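Local coordinates for DUF1254 domain-containing protein (Vibrio parahaemolyticus, PDB 3U07) that is of unknown function and probably consists of two related beta-rich domains, joined by a region rich in helices, at residues P342-F347 against D419-G424; N121-S126 against P311-Y316. The protein carries 2 engineered substitutions. One frame throughout, in Å; residues are numbered along the deposited sequence.

Interaction 1: residues P342-F347 against D419-G424; sequences PNVSEF and DAIQSG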
ATOM      1  N   PRO A 342       3.180 -20.184   9.167  1.00 25.88           N
ATOM      2  CA  PRO A 342       3.801 -19.591   7.975  1.00 23.76           C
ATOM      3  C   PRO A 342       5.140 -18.994   8.429  1.00 20.85           C
ATOM      4  O   PRO A 342       5.268 -18.592   9.585  1.00 24.73           O
ATOM      5  CB  PRO A 342       2.809 -18.496   7.580  1.00 22.85           C
ATOM      6  CG  PRO A 342       1.501 -18.994   8.121  1.00 29.34           C
ATOM      7  CD  PRO A 342       1.905 -19.516   9.475  1.00 26.91           C
ATOM      8  N   ASN A 343       6.132 -18.934   7.550  1.00 23.76           N
ATOM      9  CA  ASN A 343       7.417 -18.359   7.945  1.00 26.20           C
ATOM     10  C   ASN A 343       7.391 -16.826   7.953  1.00 23.77           C
ATOM     11  O   ASN A 343       7.763 -16.189   6.965  1.00 22.96           O
ATOM     12  CB  ASN A 343       8.541 -18.843   7.022  1.00 30.67           C
ATOM     13  CG  ASN A 343       8.782 -20.341   7.128  1.00 43.11           C
ATOM     14  OD1 ASN A 343       8.733 -20.916   8.218  1.00 45.66           O
ATOM     15  ND2 ASN A 343       9.060 -20.975   5.997  1.00 46.05           N
ATOM     16  N   VAL A 344       6.936 -16.240   9.060  1.00 24.73           N
ATOM     17  CA  VAL A 344       6.888 -14.785   9.195  1.00 24.23           C
ATOM     18  C   VAL A 344       7.639 -14.363  10.454  1.00 27.21           C
ATOM     19  O   VAL A 344       7.631 -15.072  11.461  1.00 26.10           O
ATOM     20  CB  VAL A 344       5.449 -14.244   9.286  1.00 26.00           C
ATOM     21  CG1 VAL A 344       4.651 -14.686   8.075  1.00 24.68           C
ATOM     22  CG2 VAL A 344       4.802 -14.700  10.570  1.00 27.43           C
ATOM     23  N   SER A 345       8.283 -13.204  10.404  1.00 19.94           N
ATOM     24  CA  SER A 345       9.045 -12.732  11.553  1.00 21.66           C
ATOM     25  C   SER A 345       8.162 -12.008  12.551  1.00 27.42           C
ATOM     26  O   SER A 345       8.452 -11.990  13.747  1.00 28.85           O
ATOM     27  CB  SER A 345      10.166 -11.783  11.101  1.00 21.83           C
ATOM     28  OG  SER A 345       9.640 -10.534  10.667  1.00 25.47           O
ATOM     29  N   GLU A 346       7.078 -11.414  12.069  1.00 20.13           N
ATOM     30  CA  GLU A 346       6.197 -10.668  12.953  1.00 19.61           C
ATOM     31  C   GLU A 346       4.933 -11.416  13.351  1.00 24.74           C
ATOM     32  O   GLU A 346       4.796 -11.843  14.497  1.00 23.85           O
ATOM     33  CB  GLU A 346       5.841  -9.326  12.306  1.00 22.14           C
ATOM     34  CG  GLU A 346       7.057  -8.552  11.827  1.00 21.67           C
ATOM     35  CD  GLU A 346       8.157  -8.511  12.871  1.00 24.24           C
ATOM     36  OE1 GLU A 346       7.928  -7.952  13.965  1.00 24.27           O
ATOM     37  OE2 GLU A 346       9.248  -9.044  12.594  1.00 21.89           O
ATOM     38  N   PHE A 347       3.996 -11.559  12.421  1.00 29.96           N
ATOM     39  CA  PHE A 347       2.758 -12.274  12.726  1.00 27.22           C
ATOM     40  C   PHE A 347       1.939 -12.512  11.469  1.00 24.95           C
ATOM     41  O   PHE A 347       2.266 -12.000  10.400  1.00 28.21           O
ATOM     42  CB  PHE A 347       1.924 -11.492  13.750  1.00 24.49           C
ATOM     43  CG  PHE A 347       1.231 -10.274  13.188  1.00 23.73           C
ATOM     44  CD1 PHE A 347      -0.099 -10.341  12.774  1.00 24.41           C
ATOM     45  CD2 PHE A 347       1.892  -9.046  13.115  1.00 31.22           C
ATOM     46  CE1 PHE A 347      -0.766  -9.202  12.302  1.00 27.12           C
ATOM     47  CE2 PHE A 347       1.237  -7.898  12.641  1.00 29.67           C
ATOM     48  CZ  PHE A 347      -0.096  -7.979  12.236  1.00 30.21           C
ATOM     49  N   ASP A 419      11.172 -15.223   1.774  1.00 25.90           N
ATOM     50  CA  ASP A 419      11.158 -15.151   0.318  1.00 29.44           C
ATOM     51  C   ASP A 419      10.049 -15.936  -0.377  1.00 21.39           C
ATOM     52  O   ASP A 419       9.379 -15.410  -1.264  1.00 21.47           O
ATOM     53  CB  ASP A 419      12.516 -15.586  -0.256  1.00 31.13           C
ATOM     54  CG  ASP A 419      13.642 -14.629   0.104  1.00 36.49           C
ATOM     55  OD1 ASP A 419      13.351 -13.476   0.480  1.00 32.34           O
ATOM     56  OD2 ASP A 419      14.820 -15.028  -0.006  1.00 38.65           O
ATOM     57  N   ALA A 420       9.854 -17.190   0.023  1.00 21.25           N
ATOM     58  CA  ALA A 420       8.838 -18.043  -0.593  1.00 24.05           C
ATOM     59  C   ALA A 420       7.442 -17.433  -0.559  1.00 22.43           C
ATOM     60  O   ALA A 420       6.671 -17.570  -1.509  1.00 20.99           O
ATOM     61  CB  ALA A 420       8.836 -19.417   0.078  1.00 30.28           C
ATOM     62  N   ILE A 421       7.112 -16.765   0.538  1.00 21.39           N
ATOM     63  CA  ILE A 421       5.812 -16.125   0.657  1.00 21.61           C
ATOM     64  C   ILE A 421       5.784 -14.869  -0.218  1.00 24.75           C
ATOM     65  O   ILE A 421       4.805 -14.603  -0.914  1.00 24.52           O
ATOM     66  CB  ILE A 421       5.520 -15.732   2.123  1.00 24.86           C
ATOM     67  CG1 ILE A 421       5.240 -16.994   2.950  1.00 22.76           C
ATOM     68  CG2 ILE A 421       4.349 -14.762   2.177  1.00 21.33           C
ATOM     69  CD1 ILE A 421       5.140 -16.757   4.458  1.00 21.95           C
ATOM     70  N   GLN A 422       6.875 -14.108  -0.179  1.00 24.70           N
ATOM     71  CA  GLN A 422       7.003 -12.872  -0.953  1.00 23.35           C
ATOM     72  C   GLN A 422       6.910 -13.067  -2.459  1.00 23.29           C
ATOM     73  O   GLN A 422       6.277 -12.277  -3.156  1.00 28.33           O
ATOM     74  CB  GLN A 422       8.345 -12.202  -0.663  1.00 18.29           C
ATOM     75  CG  GLN A 422       8.509 -11.600   0.721  1.00 17.91           C
ATOM     76  CD  GLN A 422       9.925 -11.102   0.944  1.00 26.43           C
ATOM     77  OE1 GLN A 422      10.486 -10.401   0.100  1.00 30.34           O
ATOM     78  NE2 GLN A 422      10.511 -11.461   2.079  1.00 29.29           N
ATOM     79  N   SER A 423       7.550 -14.121  -2.952  1.00 21.30           N
ATOM     80  CA  SER A 423       7.597 -14.410  -4.383  1.00 23.31           C
ATOM     81  C   SER A 423       6.339 -15.016  -4.982  1.00 24.88           C
ATOM     82  O   SER A 423       6.182 -15.045  -6.202  1.00 23.62           O
ATOM     83  CB  SER A 423       8.767 -15.348  -4.670  1.00 32.27           C
ATOM     84  OG  SER A 423       8.513 -16.630  -4.123  1.00 29.80           O
ATOM     85  N   GLY A 424       5.449 -15.508  -4.131  1.00 23.42           N
ATOM     86  CA  GLY A 424       4.236 -16.130  -4.628  1.00 26.92           C
ATOM     87  C   GLY A 424       4.350 -17.647  -4.625  1.00 24.07           C
ATOM     88  O   GLY A 424       3.380 -18.347  -4.904  1.00 25.99           O
TER
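Asn343 and Ile421 mark the closest backbone approach, their CA atoms 7.8 Å apart, a spacing that leaves room for one side chain between a connecting loop and a single short helix. On the loop side, Asn343 sits at the centre of an inverse gamma turn, held weakly by Val344 N to Pro342 O at 2.9 Å. The chain then turns a corner at Ser345 and Glu346, and Glu346 and Phe347 both face Tyr415 in a classic beta bulge. On the other side, helix 419-423 has Ser423 N bonded to Asp419 O at 2.8 Å and gives way at Gly424, whose positive phi of 100° suits a residue with no CB to press on the carbonyl of Ser423.

Ile421 supplies the helix side of the contact. With CG1 anti to the carbonyl carbon (chi1 -72°) and the chain extended beyond it (chi2 171°), its CD1 methyl reaches across to the loop. Ile421 CD1 lies 3.7 Å from Asn343 O. The same CD1 of Ile421 is 4.2 Å from Val344 CG1, and Pro342 CB lies close by. A long, branched apolar chain suits this span, and the proline ring and the valine methyl give it apolar surfaces beside the backbone of Asn343. No hydrogen bond joins the segments directly; a polar tie runs through Asp418, which accepts from Asn343 ND2 with OD2 and from Ile421 N with OD1. An amide at the exposed Asn343 thus links the loop to the start of the helix.

The loop connects strand 334-340 of one sheet with strand 347-354 of another. Phe414 of strand 408-417 touches Pro342, Val344 and Ile421 alike, while strand 315-319 meets the helix through Arg317, whose NH2 bonds to Ile421 O.

Interaction 2: residues N121-S126 against P311-Y316; sequences NAAFSS and PIEASY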
ATOM      1  N   ASN A 121       9.165   4.836  -0.517  1.00 21.13           N
ATOM      2  CA  ASN A 121      10.444   5.479  -0.216  1.00 15.97           C
ATOM      3  C   ASN A 121      10.787   5.449   1.266  1.00 21.17           C
ATOM      4  O   ASN A 121      11.823   5.955   1.688  1.00 19.59           O
ATOM      5  CB  ASN A 121      10.503   6.922  -0.759  1.00 15.53           C
ATOM      6  CG  ASN A 121       9.312   7.781  -0.342  1.00 19.54           C
ATOM      7  OD1 ASN A 121       8.597   7.482   0.614  1.00 19.02           O
ATOM      8  ND2 ASN A 121       9.118   8.883  -1.061  1.00 20.79           N
ATOM      9  N   ALA A 122       9.910   4.847   2.057  1.00 22.54           N
ATOM     10  CA  ALA A 122      10.163   4.701   3.480  1.00 22.88           C
ATOM     11  C   ALA A 122       9.207   3.691   4.093  1.00 24.67           C
ATOM     12  O   ALA A 122       8.014   3.665   3.776  1.00 18.25           O
ATOM     13  CB  ALA A 122      10.040   6.037   4.193  1.00 22.84           C
ATOM     14  N   ALA A 123       9.749   2.846   4.960  1.00 19.37           N
ATOM     15  CA  ALA A 123       8.957   1.842   5.655  1.00 18.87           C
ATOM     16  C   ALA A 123       9.614   1.620   7.010  1.00 22.03           C
ATOM     17  O   ALA A 123      10.360   0.660   7.196  1.00 24.42           O
ATOM     18  CB  ALA A 123       8.931   0.535   4.861  1.00 17.08           C
ATOM     19  N   PHE A 124       9.367   2.535   7.941  1.00 15.96           N
ATOM     20  CA  PHE A 124       9.921   2.420   9.283  1.00 19.66           C
ATOM     21  C   PHE A 124       8.916   1.604  10.076  1.00 17.20           C
ATOM     22  O   PHE A 124       7.720   1.893  10.047  1.00 20.33           O
ATOM     23  CB  PHE A 124      10.084   3.803   9.922  1.00 18.65           C
ATOM     24  CG  PHE A 124      11.047   4.695   9.195  1.00 20.93           C
ATOM     25  CD1 PHE A 124      12.406   4.386   9.153  1.00 17.95           C
ATOM     26  CD2 PHE A 124      10.594   5.838   8.533  1.00 21.40           C
ATOM     27  CE1 PHE A 124      13.303   5.201   8.461  1.00 23.27           C
ATOM     28  CE2 PHE A 124      11.480   6.660   7.840  1.00 18.66           C
ATOM     29  CZ  PHE A 124      12.840   6.343   7.801  1.00 19.54           C
ATOM     30  N   SER A 125       9.385   0.581  10.780  1.00 18.00           N
ATOM     31  CA  SER A 125       8.455  -0.236  11.544  1.00 18.24           C
ATOM     32  C   SER A 125       9.095  -1.133  12.587  1.00 25.13           C
ATOM     33  O   SER A 125      10.321  -1.296  12.644  1.00 22.42           O
ATOM     34  CB  SER A 125       7.625  -1.109  10.598  1.00 25.90           C
ATOM     35  OG  SER A 125       8.232  -2.372  10.417  1.00 29.54           O
ATOM     36  N   SER A 126       8.226  -1.709  13.412  1.00 20.40           N
ATOM     37  CA  SER A 126       8.602  -2.623  14.476  1.00 22.08           C
ATOM     38  C   SER A 126       9.404  -3.801  13.925  1.00 22.78           C
ATOM     39  O   SER A 126      10.277  -4.343  14.599  1.00 25.37           O
ATOM     40  CB  SER A 126       7.336  -3.148  15.155  1.00 23.74           C
ATOM     41  OG  SER A 126       6.442  -3.694  14.193  1.00 22.79           O
ATOM     42  N   PRO A 311       6.236  -6.571  -0.443  1.00 21.76           N
ATOM     43  CA  PRO A 311       5.986  -7.864   0.206  1.00 21.11           C
ATOM     44  C   PRO A 311       6.772  -8.235   1.466  1.00 20.64           C
ATOM     45  O   PRO A 311       6.280  -9.017   2.280  1.00 21.69           O
ATOM     46  CB  PRO A 311       6.190  -8.863  -0.933  1.00 20.91           C
ATOM     47  CG  PRO A 311       7.147  -8.160  -1.843  1.00 26.04           C
ATOM     48  CD  PRO A 311       6.612  -6.757  -1.853  1.00 20.59           C
ATOM     49  N   ILE A 312       7.970  -7.685   1.642  1.00 20.82           N
ATOM     50  CA  ILE A 312       8.773  -8.001   2.822  1.00 20.64           C
ATOM     51  C   ILE A 312       8.137  -7.434   4.091  1.00 22.56           C
ATOM     52  O   ILE A 312       8.386  -7.924   5.189  1.00 24.23           O
ATOM     53  CB  ILE A 312      10.227  -7.466   2.682  1.00 30.45           C
ATOM     54  CG1 ILE A 312      11.097  -8.003   3.827  1.00 30.59           C
ATOM     55  CG2 ILE A 312      10.231  -5.944   2.681  1.00 26.77           C
ATOM     56  CD1 ILE A 312      12.583  -7.707   3.659  1.00 31.43           C
ATOM     57  N   GLU A 313       7.308  -6.406   3.936  1.00 20.13           N
ATOM     58  CA  GLU A 313       6.639  -5.799   5.081  1.00 21.77           C
ATOM     59  C   GLU A 313       5.284  -6.468   5.269  1.00 23.24           C
ATOM     60  O   GLU A 313       4.842  -6.698   6.396  1.00 23.87           O
ATOM     61  CB  GLU A 313       6.415  -4.302   4.855  1.00 20.30           C
ATOM     62  CG  GLU A 313       7.667  -3.493   4.555  1.00 25.22           C
ATOM     63  CD  GLU A 313       8.688  -3.544   5.674  1.00 28.33           C
ATOM     64  OE1 GLU A 313       8.304  -3.836   6.825  1.00 23.62           O
ATOM     65  OE2 GLU A 313       9.876  -3.276   5.403  1.00 33.40           O
ATOM     66  N   ALA A 314       4.625  -6.761   4.155  1.00 21.95           N
ATOM     67  CA  ALA A 314       3.313  -7.397   4.188  1.00 24.35           C
ATOM     68  C   ALA A 314       3.001  -8.099   2.875  1.00 23.88           C
ATOM     69  O   ALA A 314       3.109  -7.514   1.801  1.00 22.88           O
ATOM     70  CB  ALA A 314       2.233  -6.357   4.487  1.00 23.69           C
ATOM     71  N   SER A 315       2.631  -9.369   2.972  1.00 25.56           N
ATOM     72  CA  SER A 315       2.264 -10.155   1.802  1.00 23.19           C
ATOM     73  C   SER A 315       0.867 -10.676   2.082  1.00 23.52           C
ATOM     74  O   SER A 315       0.402 -10.636   3.224  1.00 21.53           O
ATOM     75  CB  SER A 315       3.228 -11.321   1.598  1.00 20.42           C
ATOM     76  OG  SER A 315       4.476 -10.871   1.108  1.00 19.98           O
ATOM     77  N   TYR A 316       0.186 -11.160   1.054  1.00 23.71           N
ATOM     78  CA  TYR A 316      -1.159 -11.656   1.278  1.00 28.03           C
ATOM     79  C   TYR A 316      -1.532 -12.782   0.336  1.00 23.70           C
ATOM     80  O   TYR A 316      -0.845 -13.048  -0.654  1.00 21.66           O
ATOM     81  CB  TYR A 316      -2.174 -10.510   1.140  1.00 36.90           C
ATOM     82  CG  TYR A 316      -2.591 -10.213  -0.283  1.00 50.95           C
ATOM     83  CD1 TYR A 316      -1.657  -9.822  -1.241  1.00 62.38           C
ATOM     84  CD2 TYR A 316      -3.920 -10.357  -0.681  1.00 58.04           C
ATOM     85  CE1 TYR A 316      -2.035  -9.586  -2.564  1.00 63.90           C
ATOM     86  CE2 TYR A 316      -4.310 -10.126  -2.000  1.00 61.59           C
ATOM     87  CZ  TYR A 316      -3.363  -9.743  -2.935  1.00 63.39           C
ATOM     88  OH  TYR A 316      -3.745  -9.533  -4.241  1.00 65.61           O
TER
HETATM   89  O   HOH W   1      10.804  -1.907   7.870  1.00 30.92           O
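The carboxylate of Glu313 faces Ala123 and Ser125 on strand 120-125, an edge strand of a four-stranded antiparallel sheet, and a water bridge completes the contact. Glu313 leaves an irregular, helix-like turn with its CG beside its own backbone N (chi1 -56°) and bends again at chi2 (-61°), which sets its flat end over the strand. The Ala123 methyl lies above one face of that carboxylate, with CB 4.0 Å from OE2; a small residue lets the acid come close to the strand. Ser125 points the same way, but its OG stays 3.9 Å from Glu313 OE1, too far for a hydrogen bond. Its hydroxyl serves instead as the N-cap of helix 126-129, bonded to Arg127 N. Arg127 also supplies a charge partner for the acid: its NE forms a salt bridge with Glu313 OE1, so the buried carboxylate is probably balanced from the first turn of helix 126-129. Behind it, Ser315 OG donates to Pro311 O at 2.8 Å, closing the turn that carries Glu313. The bridging water sits above the carboxylate plane on the Ala123 side, donating to Glu313 OE2 at 3.0 Å and to Ala123 O at 2.7 Å.

Overall arrangement
Both segments of interaction 2 precede those of interaction 1 in sequence, and the two centres lie about 12 Å apart. Residues 311-316 connect them: Ser315 CB packs on Ile421 CG2 at 3.7 Å, and Pro311 and Ile312 lie against Gln422. Interaction 2 joins the DUF1254 and DUF1214 portions through segments with 184 residues and several helices between them, whereas interaction 1 ties a loop between two sheets of the DUF1214 portion to helix 419-423. Each portion has an antiparallel sheet of strand order 1-4-2-3 and a mixed sheet of order 3-2-1-4, consistent with related domains. Together the contacts connect the interface between these portions to the packing within the second.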